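Local coordinates for restriction endonuclease R.BpuJI (PDB 2VLA), which probably cleaves DNA as a restriction endonuclease, with the N-terminal recognition domain described here binding the cognate DNA, at residues Tyr3-Phe9 with Tyr163-Gln169; Tyr140-Val144 with Ile175-Ile181. All coordinates share one frame; numbering follows the deposited sequence. Where two conformers were deposited one is given.

How the contacts relate
Two neighbouring contacts, their centres about 12 Å apart, join elements of one helical region of the recognition domain on different terms. In contact 2 the helices 137-150 and 177-189 meet through mostly buried apolar side chains, with a single hydrogen bond between the segments, from Tyr140 to the chain just before helix 177-189. Contact 1 is only partly buried: the irregular N-terminal segment, which turns at Asn4 to Glu7, lies across the break between helices 157-165 and 168-171, and hydrogen bonds to backbone and amide groups do much of the holding. The two join where the Tyr3 ring rests against Ile175, Glu179 and Val180, and where Gln169 touches Ile175. Along the chain their segments alternate.

Contact 1 of 2, residues Tyr3-Phe9 with Tyr163-Gln169; sequences YNPEEQF and YVLNSLQ
Tyr3 reaches across to the last turn of helix 157-165, where its hydroxyl gives a short 2.6 Å hydrogen bond from OH to Tyr163 O, in the carbonyl plane and on a lone pair. CG lies anti to the backbone N (chi1 171°), which carries the ring toward the end of helix 157-165; Ser167 OG comes up at its edge and Pro5 CD covers one face. Pro5 CG also packs 4.1 Å from Tyr163 CD1, while the far hydroxyl of Tyr163 is held by Asp187. Beyond this dense end the backbones run side by side at the break between two helices. Ser167 is the N-cap of helix 168-171, its OG bonded to Val170 N, and it forms a single beta bridge with Gln8: Leu168 N donates to Glu7 O (2.9 Å) and Phe9 N to Asn166 O. A water joins Asn4 O, Glu7 O, Ser167 OG and Gln169 N. Bent at chi2 (-80°), Gln8 offers OE1 to Asn166 ND2 at 2.8 Å, and its NE2 is shared by Pro5 O and Tyr162 O, so both halves of the amide are engaged. At the partly exposed end Phe9 CB and Leu168 CD1 pack as an apolar pair at 3.8 Å. The looser side is marked by the bond from Gln169 NE2 to Glu7 OE1, weak at 3.3 Å, although OE1 of the same Gln169 amide accepts a nearly straight bond from Asn4 N (2.9 Å).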
ATOM      1  N   TYR A   3      -8.310  21.405 -10.675  1.00 23.08           N
ATOM      2  CA  TYR A   3      -7.203  20.582 -10.213  1.00 19.46           C
ATOM      3  C   TYR A   3      -5.956  21.416 -10.084  1.00 19.19           C
ATOM      4  O   TYR A   3      -5.517  22.052 -11.045  1.00 20.71           O
ATOM      5  CB  TYR A   3      -6.969  19.440 -11.192  1.00 16.30           C
ATOM      6  CG  TYR A   3      -5.697  18.619 -10.941  1.00 13.96           C
ATOM      7  CD1 TYR A   3      -5.391  18.129  -9.684  1.00 15.55           C
ATOM      8  CD2 TYR A   3      -4.869  18.279 -11.991  1.00 15.26           C
ATOM      9  CE1 TYR A   3      -4.222  17.350  -9.479  1.00 15.18           C
ATOM     10  CE2 TYR A   3      -3.758  17.511 -11.806  1.00 16.34           C
ATOM     11  CZ  TYR A   3      -3.448  17.029 -10.562  1.00 13.80           C
ATOM     12  OH  TYR A   3      -2.297  16.259 -10.418  1.00 15.14           O
ATOM     13  N   ASN A   4      -5.404  21.447  -8.873  1.00 17.81           N
ATOM     14  CA  ASN A   4      -4.167  22.136  -8.625  1.00 20.94           C
ATOM     15  C   ASN A   4      -3.241  21.244  -7.868  1.00 19.29           C
ATOM     16  O   ASN A   4      -3.357  21.109  -6.651  1.00 20.54           O
ATOM     17  CB  ASN A   4      -4.409  23.418  -7.831  1.00 21.36           C
ATOM     18  CG  ASN A   4      -3.139  24.193  -7.591  1.00 28.53           C
ATOM     19  OD1 ASN A   4      -2.080  23.869  -8.148  1.00 30.27           O
ATOM     20  ND2 ASN A   4      -3.226  25.229  -6.766  1.00 37.06           N
ATOM     21  N   PRO A   5      -2.300  20.622  -8.577  1.00 16.72           N
ATOM     22  CA  PRO A   5      -1.344  19.711  -7.935  1.00 15.98           C
ATOM     23  C   PRO A   5      -0.350  20.421  -7.042  1.00 16.80           C
ATOM     24  O   PRO A   5       0.399  19.777  -6.344  1.00 19.11           O
ATOM     25  CB  PRO A   5      -0.646  19.049  -9.123  1.00 17.29           C
ATOM     26  CG  PRO A   5      -0.754  20.031 -10.218  1.00 18.88           C
ATOM     27  CD  PRO A   5      -2.103  20.688 -10.032  1.00 18.64           C
ATOM     28  N   GLU A   6      -0.335  21.747  -7.064  1.00 19.94           N
ATOM     29  CA  GLU A   6       0.595  22.485  -6.222  1.00 20.51           C
ATOM     30  C   GLU A   6       0.360  22.186  -4.742  1.00 18.60           C
ATOM     31  O   GLU A   6       1.266  22.278  -3.955  1.00 20.88           O
ATOM     32  CB  GLU A   6       0.525  23.998  -6.502  1.00 24.41           C
ATOM     33  CG  GLU A   6       1.439  24.430  -7.652  1.00 30.83           C
ATOM     34  CD  GLU A   6       1.454  25.943  -7.900  1.00 37.24           C
ATOM     35  OE1 GLU A   6       1.055  26.718  -6.998  1.00 45.89           O
ATOM     36  OE2 GLU A   6       1.894  26.352  -8.997  1.00 43.94           O
ATOM     37  N   GLU A   7      -0.873  21.843  -4.370  1.00 17.48           N
ATOM     38  CA  GLU A   7      -1.163  21.373  -3.005  1.00 15.50           C
ATOM     39  C   GLU A   7      -0.623  19.949  -2.818  1.00 13.55           C
ATOM     40  O   GLU A   7      -1.135  19.002  -3.381  1.00 14.61           O
ATOM     41  CB  GLU A   7      -2.663  21.411  -2.727  1.00 16.56           C
ATOM     42  CG  GLU A   7      -3.258  22.801  -2.743  1.00 23.47           C
ATOM     43  CD  GLU A   7      -4.783  22.808  -2.537  1.00 23.88           C
ATOM     44  OE1 GLU A   7      -5.377  21.731  -2.304  1.00 30.56           O
ATOM     45  OE2 GLU A   7      -5.384  23.906  -2.597  1.00 40.94           O
ATOM     46  N   GLN A   8       0.441  19.835  -2.063  1.00 12.95           N
ATOM     47  CA  GLN A   8       1.135  18.572  -1.928  1.00 12.87           C
ATOM     48  C   GLN A   8       0.983  18.033  -0.519  1.00 13.97           C
ATOM     49  O   GLN A   8       0.842  18.793   0.431  1.00 14.63           O
ATOM     50  CB  GLN A   8       2.636  18.764  -2.258  1.00 14.30           C
ATOM     51  CG  GLN A   8       2.928  19.044  -3.728  1.00 13.61           C
ATOM     52  CD  GLN A   8       2.933  17.768  -4.577  1.00 12.97           C
ATOM     53  OE1 GLN A   8       3.781  16.906  -4.401  1.00 13.65           O
ATOM     54  NE2 GLN A   8       1.970  17.656  -5.505  1.00 13.50           N
ATOM     55  N   PHE A   9       1.027  16.706  -0.382  1.00 11.44           N
ATOM     56  CA  PHE A   9       0.800  16.073   0.911  1.00 11.90           C
ATOM     57  C   PHE A   9       1.483  14.731   0.965  1.00 11.13           C
ATOM     58  O   PHE A   9       1.158  13.840   0.196  1.00 12.48           O
ATOM     59  CB  PHE A   9      -0.720  15.916   1.160  1.00 12.84           C
ATOM     60  CG  PHE A   9      -1.067  15.311   2.515  1.00 15.88           C
ATOM     61  CD1 PHE A   9      -1.105  13.944   2.685  1.00 18.12           C
ATOM     62  CD2 PHE A   9      -1.351  16.119   3.597  1.00 17.59           C
ATOM     63  CE1 PHE A   9      -1.410  13.389   3.915  1.00 19.85           C
ATOM     64  CE2 PHE A   9      -1.665  15.576   4.823  1.00 18.21           C
ATOM     65  CZ  PHE A   9      -1.685  14.206   4.983  1.00 18.32           C
ATOM     66  N   TYR A 163       1.842  14.252  -9.371  1.00 10.45           N
ATOM     67  CA  TYR A 163       0.472  14.556  -9.804  1.00 10.71           C
ATOM     68  C   TYR A 163      -0.582  13.673  -9.145  1.00 12.54           C
ATOM     69  O   TYR A 163      -1.769  14.041  -9.117  1.00 12.62           O
ATOM     70  CB  TYR A 163       0.351  14.477 -11.321  1.00 11.12           C
ATOM     71  CG  TYR A 163       1.136  15.530 -12.078  1.00 11.58           C
ATOM     72  CD1 TYR A 163       0.617  16.795 -12.284  1.00 13.75           C
ATOM     73  CD2 TYR A 163       2.394  15.247 -12.600  1.00 12.11           C
ATOM     74  CE1 TYR A 163       1.317  17.759 -12.990  1.00 13.43           C
ATOM     75  CE2 TYR A 163       3.108  16.205 -13.295  1.00 14.30           C
ATOM     76  CZ  TYR A 163       2.553  17.449 -13.507  1.00 13.33           C
ATOM     77  OH  TYR A 163       3.280  18.384 -14.211  1.00 16.57           O
ATOM     78  N   VAL A 164      -0.182  12.520  -8.617  1.00 10.54           N
ATOM     79  CA  VAL A 164      -1.123  11.546  -8.051  1.00 10.88           C
ATOM     80  C   VAL A 164      -0.830  11.231  -6.584  1.00 10.22           C
ATOM     81  O   VAL A 164      -1.557  11.691  -5.699  1.00 10.85           O
ATOM     82  CB  VAL A 164      -1.160  10.255  -8.884  1.00 10.82           C
ATOM     83  CG1 VAL A 164      -2.104   9.219  -8.272  1.00 11.59           C
ATOM     84  CG2 VAL A 164      -1.514  10.566 -10.323  1.00 12.55           C
ATOM     85  N   LEU A 165       0.309  10.563  -6.290  1.00  9.90           N
ATOM     86  CA  LEU A 165       0.469   9.971  -4.964  1.00 10.29           C
ATOM     87  C   LEU A 165       0.927  10.953  -3.881  1.00 10.76           C
ATOM     88  O   LEU A 165       0.860  10.631  -2.691  1.00 10.97           O
ATOM     89  CB  LEU A 165       1.374   8.755  -5.000  1.00 10.21           C
ATOM     90  CG  LEU A 165       0.721   7.491  -5.563  1.00 10.79           C
ATOM     91  CD1 LEU A 165       1.772   6.395  -5.682  1.00 11.93           C
ATOM     92  CD2 LEU A 165      -0.461   6.997  -4.696  1.00 13.11           C
ATOM     93  N   ASN A 166       1.354  12.155  -4.289  1.00  9.98           N
ATOM     94  CA  ASN A 166       1.664  13.230  -3.356  1.00 10.33           C
ATOM     95  C   ASN A 166       0.771  14.466  -3.553  1.00 11.03           C
ATOM     96  O   ASN A 166       1.035  15.499  -2.989  1.00 11.38           O
ATOM     97  CB  ASN A 166       3.120  13.666  -3.517  1.00 11.02           C
ATOM     98  CG  ASN A 166       3.786  14.067  -2.177  1.00 10.66           C
ATOM     99  OD1 ASN A 166       3.999  13.227  -1.305  1.00 11.26           O
ATOM    100  ND2 ASN A 166       4.119  15.352  -2.036  1.00 11.71           N
ATOM    101  N   SER A 167      -0.266  14.344  -4.382  1.00 10.53           N
ATOM    102  CA  SER A 167      -1.206  15.448  -4.621  1.00 11.05           C
ATOM    103  C   SER A 167      -2.340  15.409  -3.595  1.00 12.20           C
ATOM    104  O   SER A 167      -3.096  14.448  -3.540  1.00 11.67           O
ATOM    105  CB  SER A 167      -1.796  15.363  -6.035  1.00 11.55           C
ATOM    106  OG  SER A 167      -3.022  16.145  -6.158  1.00 12.93           O
ATOM    107  N   LEU A 168      -2.431  16.445  -2.773  1.00 12.19           N
ATOM    108  CA  LEU A 168      -3.479  16.504  -1.770  1.00 12.68           C
ATOM    109  C   LEU A 168      -4.867  16.332  -2.392  1.00 12.61           C
ATOM    110  O   LEU A 168      -5.693  15.569  -1.881  1.00 12.17           O
ATOM    111  CB  LEU A 168      -3.402  17.810  -0.995  1.00 12.98           C
ATOM    112  CG  LEU A 168      -4.512  18.008   0.035  1.00 15.10           C
ATOM    113  CD1 LEU A 168      -4.417  16.968   1.164  1.00 17.38           C
ATOM    114  CD2 LEU A 168      -4.497  19.460   0.599  1.00 19.41           C
ATOM    115  N   GLN A 169      -5.134  17.042  -3.481  1.00 11.65           N
ATOM    116  CA  GLN A 169      -6.484  17.028  -4.047  1.00 12.68           C
ATOM    117  C   GLN A 169      -6.848  15.671  -4.603  1.00 11.87           C
ATOM    118  O   GLN A 169      -7.985  15.207  -4.449  1.00 12.52           O
ATOM    119  CB  GLN A 169      -6.660  18.110  -5.112  1.00 13.39           C
ATOM    120  CG  GLN A 169      -6.696  19.514  -4.538  1.00 15.30           C
ATOM    121  CD  GLN A 169      -6.859  20.584  -5.599  1.00 18.54           C
ATOM    122  OE1 GLN A 169      -6.954  20.289  -6.773  1.00 23.64           O
ATOM    123  NE2 GLN A 169      -6.907  21.847  -5.169  1.00 25.65           N
TER
HETATM  124  O   HOH W   1      -3.222  18.718  -5.148  1.00 14.82           O

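Contact 2 of 2, residues Tyr140-Val144 with Ile175-Ile181; sequences YILQV and IKPIEVI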
ATOM      1  N   TYR A 140      -7.073   3.920  -8.637  1.00 10.18           N
ATOM      2  CA  TYR A 140      -6.895   5.224  -9.190  1.00 10.40           C
ATOM      3  C   TYR A 140      -5.667   5.290 -10.132  1.00 10.02           C
ATOM      4  O   TYR A 140      -5.728   5.809 -11.236  1.00 10.42           O
ATOM      5  CB  TYR A 140      -6.798   6.283  -8.083  1.00 10.90           C
ATOM      6  CG  TYR A 140      -6.981   7.687  -8.596  1.00 10.30           C
ATOM      7  CD1 TYR A 140      -5.914   8.391  -9.090  1.00 10.75           C
ATOM      8  CD2 TYR A 140      -8.256   8.296  -8.644  1.00 11.55           C
ATOM      9  CE1 TYR A 140      -6.056   9.626  -9.583  1.00 12.24           C
ATOM     10  CE2 TYR A 140      -8.397   9.546  -9.142  1.00 12.95           C
ATOM     11  CZ  TYR A 140      -7.304  10.218  -9.619  1.00 12.06           C
ATOM     12  OH  TYR A 140      -7.375  11.484 -10.141  1.00 12.67           O
ATOM     13  N   ILE A 141      -4.523   4.752  -9.666  1.00 10.06           N
ATOM     14  CA  ILE A 141      -3.290   4.718 -10.486  1.00 10.20           C
ATOM     15  C   ILE A 141      -3.547   3.979 -11.792  1.00 10.46           C
ATOM     16  O   ILE A 141      -3.180   4.443 -12.874  1.00 10.54           O
ATOM     17  CB  ILE A 141      -2.119   4.043  -9.726  1.00 11.14           C
ATOM     18  CG1 ILE A 141      -1.617   4.941  -8.603  1.00 12.15           C
ATOM     19  CG2 ILE A 141      -0.963   3.711 -10.685  1.00 11.93           C
ATOM     20  CD1 ILE A 141      -0.877   4.186  -7.519  1.00 15.64           C
ATOM     21  N   LEU A 142      -4.193   2.824 -11.697  1.00 10.56           N
ATOM     22  CA  LEU A 142      -4.466   2.047 -12.874  1.00 10.81           C
ATOM     23  C   LEU A 142      -5.358   2.847 -13.873  1.00 11.08           C
ATOM     24  O   LEU A 142      -5.118   2.832 -15.071  1.00 11.17           O
ATOM     25  CB  LEU A 142      -5.149   0.738 -12.483  1.00 10.86           C
ATOM     26  CG  LEU A 142      -4.204  -0.282 -11.807  1.00 10.92           C
ATOM     27  CD1 LEU A 142      -5.049  -1.469 -11.373  1.00 13.51           C
ATOM     28  CD2 LEU A 142      -3.033  -0.732 -12.754  1.00 11.89           C
ATOM     29  N   GLN A 143      -6.378   3.557 -13.369  1.00 11.08           N
ATOM     30  CA  GLN A 143      -7.185   4.361 -14.252  1.00 10.94           C
ATOM     31  C   GLN A 143      -6.415   5.532 -14.875  1.00 10.63           C
ATOM     32  O   GLN A 143      -6.601   5.851 -16.039  1.00 11.74           O
ATOM     33  CB  GLN A 143      -8.431   4.868 -13.530  1.00 11.69           C
ATOM     34  CG  GLN A 143      -9.429   5.625 -14.441  1.00 12.38           C
ATOM     35  CD  GLN A 143     -10.114   4.721 -15.434  1.00 14.27           C
ATOM     36  OE1 GLN A 143     -10.141   3.517 -15.276  1.00 16.34           O
ATOM     37  NE2 GLN A 143     -10.802   5.328 -16.386  1.00 21.88           N
ATOM     38  N   VAL A 144      -5.537   6.165 -14.094  1.00 10.90           N
ATOM     39  CA  VAL A 144      -4.683   7.222 -14.638  1.00 10.66           C
ATOM     40  C   VAL A 144      -3.805   6.656 -15.795  1.00 10.97           C
ATOM     41  O   VAL A 144      -3.677   7.264 -16.848  1.00 10.94           O
ATOM     42  CB  VAL A 144      -3.791   7.828 -13.531  1.00 11.50           C
ATOM     43  CG1 VAL A 144      -2.630   8.664 -14.122  1.00 12.63           C
ATOM     44  CG2 VAL A 144      -4.614   8.673 -12.574  1.00 12.45           C
ATOM     45  N   ILE A 175     -10.472  14.656  -7.670  1.00 13.13           N
ATOM     46  CA  ILE A 175      -9.971  14.841  -9.027  1.00 13.35           C
ATOM     47  C   ILE A 175     -10.176  13.592  -9.884  1.00 13.41           C
ATOM     48  O   ILE A 175      -9.800  12.498  -9.476  1.00 14.35           O
ATOM     49  CB  ILE A 175      -8.440  15.132  -8.992  1.00 13.12           C
ATOM     50  CG1 ILE A 175      -8.114  16.302  -8.041  1.00 14.43           C
ATOM     51  CG2 ILE A 175      -7.916  15.398 -10.399  1.00 14.84           C
ATOM     52  CD1 ILE A 175      -8.814  17.633  -8.416  1.00 15.12           C
ATOM     53  N   LYS A 176     -10.679  13.794 -11.109  0.50 12.76           N
ATOM     54  CA  LYS A 176     -10.805  12.703 -12.091  0.50 11.90           C
ATOM     55  C   LYS A 176      -9.473  12.441 -12.825  0.50 14.05           C
ATOM     56  O   LYS A 176      -8.734  13.371 -13.139  0.50 14.48           O
ATOM     57  CB  LYS A 176     -11.894  13.023 -13.099  0.50 13.24           C
ATOM     58  CG  LYS A 176     -13.279  13.200 -12.449  0.50 11.98           C
ATOM     59  CD  LYS A 176     -14.394  13.048 -13.448  0.50 19.74           C
ATOM     60  CE  LYS A 176     -15.762  13.132 -12.765  0.50 27.25           C
ATOM     61  NZ  LYS A 176     -16.102  11.887 -11.996  0.50 26.03           N
ATOM     62  N   PRO A 177      -9.164  11.164 -13.083  1.00 12.72           N
ATOM     63  CA  PRO A 177      -7.952  10.845 -13.836  1.00 13.45           C
ATOM     64  C   PRO A 177      -7.760  11.656 -15.105  1.00 13.56           C
ATOM     65  O   PRO A 177      -6.675  12.109 -15.370  1.00 12.88           O
ATOM     66  CB  PRO A 177      -8.116   9.365 -14.112  1.00 13.91           C
ATOM     67  CG  PRO A 177      -8.810   8.871 -12.908  1.00 13.08           C
ATOM     68  CD  PRO A 177      -9.841   9.948 -12.622  1.00 14.03           C
ATOM     69  N   ILE A 178      -8.816  11.945 -15.845  1.00 13.66           N
ATOM     70  CA  ILE A 178      -8.638  12.741 -17.055  1.00 14.01           C
ATOM     71  C   ILE A 178      -8.137  14.159 -16.741  1.00 14.67           C
ATOM     72  O   ILE A 178      -7.396  14.751 -17.530  1.00 15.08           O
ATOM     73  CB  ILE A 178      -9.948  12.840 -17.917  1.00 14.92           C
ATOM     74  CG1 ILE A 178      -9.619  13.553 -19.238  1.00 18.33           C
ATOM     75  CG2 ILE A 178     -11.111  13.552 -17.145  1.00 18.35           C
ATOM     76  CD1 ILE A 178      -8.658  12.770 -20.155  1.00 19.22           C
ATOM     77  N   GLU A 179      -8.552  14.715 -15.603  1.00 15.01           N
ATOM     78  CA  GLU A 179      -8.006  16.013 -15.173  1.00 14.93           C
ATOM     79  C   GLU A 179      -6.499  15.970 -14.952  1.00 14.24           C
ATOM     80  O   GLU A 179      -5.803  16.942 -15.230  1.00 15.40           O
ATOM     81  CB  GLU A 179      -8.663  16.474 -13.901  1.00 14.02           C
ATOM     82  CG  GLU A 179     -10.087  16.829 -14.040  1.00 18.31           C
ATOM     83  CD  GLU A 179     -10.692  17.228 -12.707  1.00 18.76           C
ATOM     84  OE1 GLU A 179     -10.431  18.381 -12.251  1.00 24.42           O
ATOM     85  OE2 GLU A 179     -11.356  16.381 -12.083  1.00 19.06           O
ATOM     86  N   VAL A 180      -6.004  14.866 -14.384  1.00 13.68           N
ATOM     87  CA  VAL A 180      -4.587  14.698 -14.143  1.00 13.46           C
ATOM     88  C   VAL A 180      -3.861  14.647 -15.481  1.00 13.28           C
ATOM     89  O   VAL A 180      -2.868  15.340 -15.691  1.00 14.37           O
ATOM     90  CB  VAL A 180      -4.318  13.409 -13.341  1.00 12.93           C
ATOM     91  CG1 VAL A 180      -2.812  13.160 -13.231  1.00 15.30           C
ATOM     92  CG2 VAL A 180      -4.936  13.515 -11.951  1.00 16.33           C
ATOM     93  N   ILE A 181      -4.379  13.838 -16.398  1.00 14.50           N
ATOM     94  CA  ILE A 181      -3.764  13.677 -17.691  1.00 13.56           C
ATOM     95  C   ILE A 181      -3.749  14.995 -18.470  1.00 13.72           C
ATOM     96  O   ILE A 181      -2.739  15.375 -19.050  1.00 14.25           O
ATOM     97  CB  ILE A 181      -4.481  12.581 -18.484  1.00 14.21           C
ATOM     98  CG1 ILE A 181      -4.226  11.186 -17.819  1.00 14.52           C
ATOM     99  CG2 ILE A 181      -4.067  12.614 -19.965  1.00 17.19           C
ATOM    100  CD1 ILE A 181      -2.779  10.910 -17.441  1.00 16.97           C
TER
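Pro177 sits at the centre of the contact, its ring set against three residues of helix 137-150. Over one face of Tyr140 it makes a CH-pi contact, Pro177 CG lying 4.1 Å from the ring centroid and displaced toward the rim. The same CG meets Gln143 CG at 3.6 Å, the two side chains crossing at about a right angle, so it is the aliphatic part of the glutamine that packs here; Trp247 from a loop touches both residues. Val144 turns its two methyls to different partners: CG2 touches Pro177 CB at 3.9 Å, and CG1 lies 4.0 Å from Ile181 CD1, one turn further along the other helix. Farther out the chemistry becomes polar. The Tyr140 side chain, with CG anti to its own nitrogen (chi1 -165°), carries the hydroxyl past the proline to the chain just before helix 177-189. There OH donates to Ile175 O over 2.7 Å, approaching from well above the carbonyl plane (58°), while Val180 CG2 packs against the tyrosine hydroxyl. Lys176 is the N-cap, and its N bonds to Glu179 OE2 at 2.8 Å, the backbone-to-glutamate half of a capping box; Met1 N holds the other carboxylate oxygen. Ile175 and Lys176 also line the pocket of a bound polyether, probably a crystallisation additive. The axes of the two helix segments come within 9.8 Å, crossing at -53°; Val164 of helix 157-165 and Val170 of helix 168-171 pack on both Tyr140 and Val180.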